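Local coordinates for regulatory protein E2 (Bovine papillomavirus type 1, PDB 2JEX), which regulates viral transcription and probably takes part in starting viral DNA replication through its partner E1, the chain being its N-terminal transactivation domain, at residues Glu81-Trp92 against Tyr138-Leu147. The protein carries 1 engineered substitution. Residues are numbered along the deposited sequence; the frame is centred on the assembly and turned at random.
Sequences ELSKTEFGDEPW and YMRTEDGWQL
The ring of Tyr138 makes a T-shaped contact with both Phe87 and Trp92, in opposite roles. Its CD2-CE2 edge is turned to one face of Phe87, with ring centroids 5.2 Å apart and planes at 73°, whereas its own face receives the rim of the Trp92 indole, CH2 standing 3.4 Å from Tyr138 CD1. Phe87 also reaches the neighbouring strand: its CE2 packs on Leu147 CB at 3.7 Å, and its edge meets the carbonyl O of Trp145. Beyond the rings, Tyr138 OH makes a weak hydrogen bond to Glu90 OE2, an oxygen also salt-bridged to Lys112.

At the other end of the contact, Glu81 OE2 serves two donors. Trp145 NE1 approaches its anti lone pair at 3.0 Å, and Arg140 NH1 completes a salt bridge from the syn side at 3.1 Å, with an N-H...O angle of 164°. Arg140, bent at chi3 (73°), brings NH1 closest of its guanidinium atoms, with OE2 near the guanidinium plane. Leu82 CG lies over a face of the Trp145 indole. Strands 128-140 and 145-152 form a beta-hairpin here, which the contact joins to the C-terminal end of helix 62-83 and the loop that follows, linking the helical part of the transactivation domain to its antiparallel sheet.

Behind these contacts, an ST turn shapes the chain leaving the helix: Thr85 OG1 accepts from Phe87 N and donates to Leu82 O. Trp92 is fixed by an almost straight bond from NE1 to Phe87 O, 3.2 Å long, while Glu90 N reaches that oxygen from the opposite face of the carbonyl plane.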
# COMPACT_ATOMS: atom_id res chain seq x y z
N GLU A 81 -7.55 11.30 -8.20
CA GLU A 81 -6.71 12.48 -8.00
C GLU A 81 -5.36 12.32 -8.69
O GLU A 81 -4.91 13.22 -9.40
CB GLU A 81 -6.52 12.78 -6.52
CG GLU A 81 -7.80 13.20 -5.80
CD GLU A 81 -7.53 13.69 -4.39
OE1 GLU A 81 -8.44 14.30 -3.79
OE2 GLU A 81 -6.41 13.48 -3.88
N LEU A 82 -4.73 11.16 -8.49
CA LEU A 82 -3.44 10.82 -9.12
C LEU A 82 -3.40 11.00 -10.64
O LEU A 82 -2.46 11.58 -11.16
CB LEU A 82 -3.05 9.39 -8.81
CG LEU A 82 -1.83 9.15 -7.93
CD1 LEU A 82 -1.75 7.67 -7.57
CD2 LEU A 82 -0.53 9.62 -8.60
N SER A 83 -4.43 10.50 -11.32
CA SER A 83 -4.53 10.55 -12.78
C SER A 83 -4.56 11.98 -13.31
O SER A 83 -4.18 12.23 -14.45
CB SER A 83 -5.76 9.80 -13.25
OG SER A 83 -6.93 10.37 -12.68
N LYS A 84 -5.02 12.90 -12.46
CA LYS A 84 -5.06 14.32 -12.81
C LYS A 84 -3.72 15.03 -12.55
O LYS A 84 -3.62 16.25 -12.68
CB LYS A 84 -6.20 15.03 -12.05
CG LYS A 84 -7.60 14.43 -12.24
CD LYS A 84 -7.98 14.27 -13.71
CE LYS A 84 -9.49 14.26 -13.93
NZ LYS A 84 -9.97 15.56 -14.50
N THR A 85 -2.69 14.26 -12.19
CA THR A 85 -1.35 14.81 -11.95
C THR A 85 -0.36 14.34 -13.02
O THR A 85 -0.70 13.54 -13.91
CB THR A 85 -0.78 14.43 -10.55
OG1 THR A 85 -0.37 13.06 -10.56
CG2 THR A 85 -1.81 14.64 -9.45
N GLU A 86 0.87 14.83 -12.93
CA GLU A 86 1.96 14.40 -13.81
C GLU A 86 2.24 12.90 -13.70
O GLU A 86 2.82 12.30 -14.61
CB GLU A 86 3.23 15.20 -13.48
CG GLU A 86 3.62 15.16 -12.01
CD GLU A 86 4.85 16.00 -11.69
OE1 GLU A 86 5.80 16.03 -12.51
OE2 GLU A 86 4.87 16.62 -10.61
N PHE A 87 1.81 12.30 -12.59
CA PHE A 87 2.11 10.90 -12.30
C PHE A 87 1.14 9.92 -12.95
O PHE A 87 1.44 8.73 -13.06
CB PHE A 87 2.17 10.67 -10.79
CG PHE A 87 3.06 11.64 -10.07
CD1 PHE A 87 2.54 12.51 -9.12
CD2 PHE A 87 4.43 11.68 -10.34
CE1 PHE A 87 3.36 13.41 -8.45
CE2 PHE A 87 5.25 12.57 -9.68
CZ PHE A 87 4.71 13.44 -8.73
N GLY A 88 -0.01 10.44 -13.39
CA GLY A 88 -1.06 9.62 -14.00
C GLY A 88 -0.65 8.90 -15.27
O GLY A 88 -1.17 7.81 -15.56
N ASP A 89 0.29 9.50 -16.00
CA ASP A 89 0.82 8.98 -17.27
C ASP A 89 1.63 7.69 -17.11
O ASP A 89 1.66 6.84 -18.01
CB ASP A 89 1.72 10.03 -17.94
CG ASP A 89 0.95 11.04 -18.78
OD1 ASP A 89 -0.27 11.20 -18.59
OD2 ASP A 89 1.59 11.68 -19.65
N GLU A 90 2.30 7.56 -15.96
CA GLU A 90 3.19 6.45 -15.65
C GLU A 90 2.48 5.09 -15.71
O GLU A 90 1.25 5.03 -15.63
CB GLU A 90 3.78 6.65 -14.24
CG GLU A 90 4.50 7.98 -14.04
CD GLU A 90 5.03 8.16 -12.63
OE1 GLU A 90 5.46 9.29 -12.29
OE2 GLU A 90 5.04 7.17 -11.85
N PRO A 91 3.25 3.99 -15.86
CA PRO A 91 2.62 2.67 -15.79
C PRO A 91 2.30 2.28 -14.34
O PRO A 91 3.14 2.44 -13.46
CB PRO A 91 3.69 1.73 -16.37
CG PRO A 91 4.82 2.60 -16.83
CD PRO A 91 4.70 3.89 -16.09
N TRP A 92 1.09 1.78 -14.12
CA TRP A 92 0.65 1.35 -12.80
C TRP A 92 0.06 -0.04 -12.91
O TRP A 92 -0.88 -0.26 -13.67
CB TRP A 92 -0.42 2.30 -12.25
CG TRP A 92 0.12 3.64 -11.87
CD1 TRP A 92 0.23 4.74 -12.68
CD2 TRP A 92 0.63 4.02 -10.59
NE1 TRP A 92 0.78 5.78 -11.98
CE2 TRP A 92 1.04 5.37 -10.70
CE3 TRP A 92 0.79 3.35 -9.37
CZ2 TRP A 92 1.60 6.07 -9.62
CZ3 TRP A 92 1.35 4.05 -8.29
CH2 TRP A 92 1.74 5.39 -8.43
N TYR A 138 4.43 8.04 -3.73
CA TYR A 138 3.53 9.09 -4.20
C TYR A 138 2.55 9.46 -3.08
O TYR A 138 1.63 8.69 -2.77
CB TYR A 138 2.79 8.64 -5.46
CG TYR A 138 3.71 8.15 -6.56
CD1 TYR A 138 4.20 6.85 -6.55
CD2 TYR A 138 4.07 8.99 -7.61
CE1 TYR A 138 5.05 6.39 -7.55
CE2 TYR A 138 4.92 8.54 -8.63
CZ TYR A 138 5.41 7.24 -8.58
OH TYR A 138 6.24 6.77 -9.57
N MET A 139 2.76 10.63 -2.48
CA MET A 139 2.01 11.05 -1.30
C MET A 139 1.30 12.39 -1.46
O MET A 139 1.84 13.32 -2.06
CB MET A 139 2.90 11.05 -0.05
CG MET A 139 4.36 11.42 -0.30
SD MET A 139 5.47 10.96 1.06
CE MET A 139 5.00 12.19 2.29
N ARG A 140 0.09 12.47 -0.93
CA ARG A 140 -0.68 13.69 -0.95
C ARG A 140 -0.19 14.64 0.14
O ARG A 140 -0.15 14.29 1.32
CB ARG A 140 -2.18 13.42 -0.79
CG ARG A 140 -3.06 14.64 -1.11
CD ARG A 140 -4.54 14.28 -1.25
NE ARG A 140 -5.17 13.97 0.03
CZ ARG A 140 -6.42 13.53 0.18
NH1 ARG A 140 -7.20 13.35 -0.89
NH2 ARG A 140 -6.90 13.28 1.39
N THR A 141 0.20 15.84 -0.30
CA THR A 141 0.47 16.97 0.58
C THR A 141 -0.75 17.88 0.46
O THR A 141 -1.70 17.55 -0.25
CB THR A 141 1.74 17.74 0.12
OG1 THR A 141 2.73 16.81 -0.33
CG2 THR A 141 2.33 18.58 1.26
N GLU A 142 -0.73 19.02 1.16
CA GLU A 142 -1.73 20.06 0.94
C GLU A 142 -1.51 20.68 -0.45
O GLU A 142 -2.34 21.43 -0.95
CB GLU A 142 -1.65 21.13 2.04
CG GLU A 142 -2.97 21.87 2.29
CD GLU A 142 -4.07 20.98 2.85
OE1 GLU A 142 -3.77 20.12 3.71
OE2 GLU A 142 -5.23 21.14 2.44
N ASP A 143 -0.37 20.33 -1.04
CA ASP A 143 0.00 20.74 -2.40
C ASP A 143 -0.04 19.50 -3.32
O ASP A 143 0.99 19.08 -3.87
CB ASP A 143 1.41 21.36 -2.41
CG ASP A 143 1.75 22.07 -1.11
OD1 ASP A 143 2.67 21.60 -0.41
OD2 ASP A 143 1.09 23.08 -0.79
N GLY A 144 -1.24 18.92 -3.46
CA GLY A 144 -1.47 17.73 -4.29
C GLY A 144 -0.56 16.55 -4.04
O GLY A 144 0.10 16.46 -2.99
N TRP A 145 -0.50 15.64 -5.01
CA TRP A 145 0.39 14.48 -4.94
C TRP A 145 1.82 14.83 -5.36
O TRP A 145 2.04 15.67 -6.24
CB TRP A 145 -0.17 13.33 -5.79
CG TRP A 145 -1.48 12.85 -5.28
CD1 TRP A 145 -2.72 13.36 -5.56
CD2 TRP A 145 -1.70 11.76 -4.36
NE1 TRP A 145 -3.69 12.66 -4.89
CE2 TRP A 145 -3.09 11.67 -4.14
CE3 TRP A 145 -0.85 10.85 -3.71
CZ2 TRP A 145 -3.66 10.70 -3.30
CZ3 TRP A 145 -1.41 9.90 -2.86
CH2 TRP A 145 -2.80 9.83 -2.67
N GLN A 146 2.80 14.18 -4.72
CA GLN A 146 4.21 14.43 -5.00
C GLN A 146 5.08 13.18 -4.88
O GLN A 146 4.79 12.28 -4.08
CB GLN A 146 4.76 15.53 -4.08
CG GLN A 146 4.75 15.17 -2.59
CD GLN A 146 5.59 16.10 -1.75
OE1 GLN A 146 5.58 17.32 -1.94
NE2 GLN A 146 6.33 15.53 -0.81
N LEU A 147 6.13 13.12 -5.69
CA LEU A 147 7.05 11.98 -5.68
C LEU A 147 8.09 12.14 -4.58
O LEU A 147 8.68 13.20 -4.42
CB LEU A 147 7.72 11.80 -7.05
CG LEU A 147 8.81 10.73 -7.21
CD1 LEU A 147 8.30 9.31 -6.92
CD2 LEU A 147 9.42 10.81 -8.61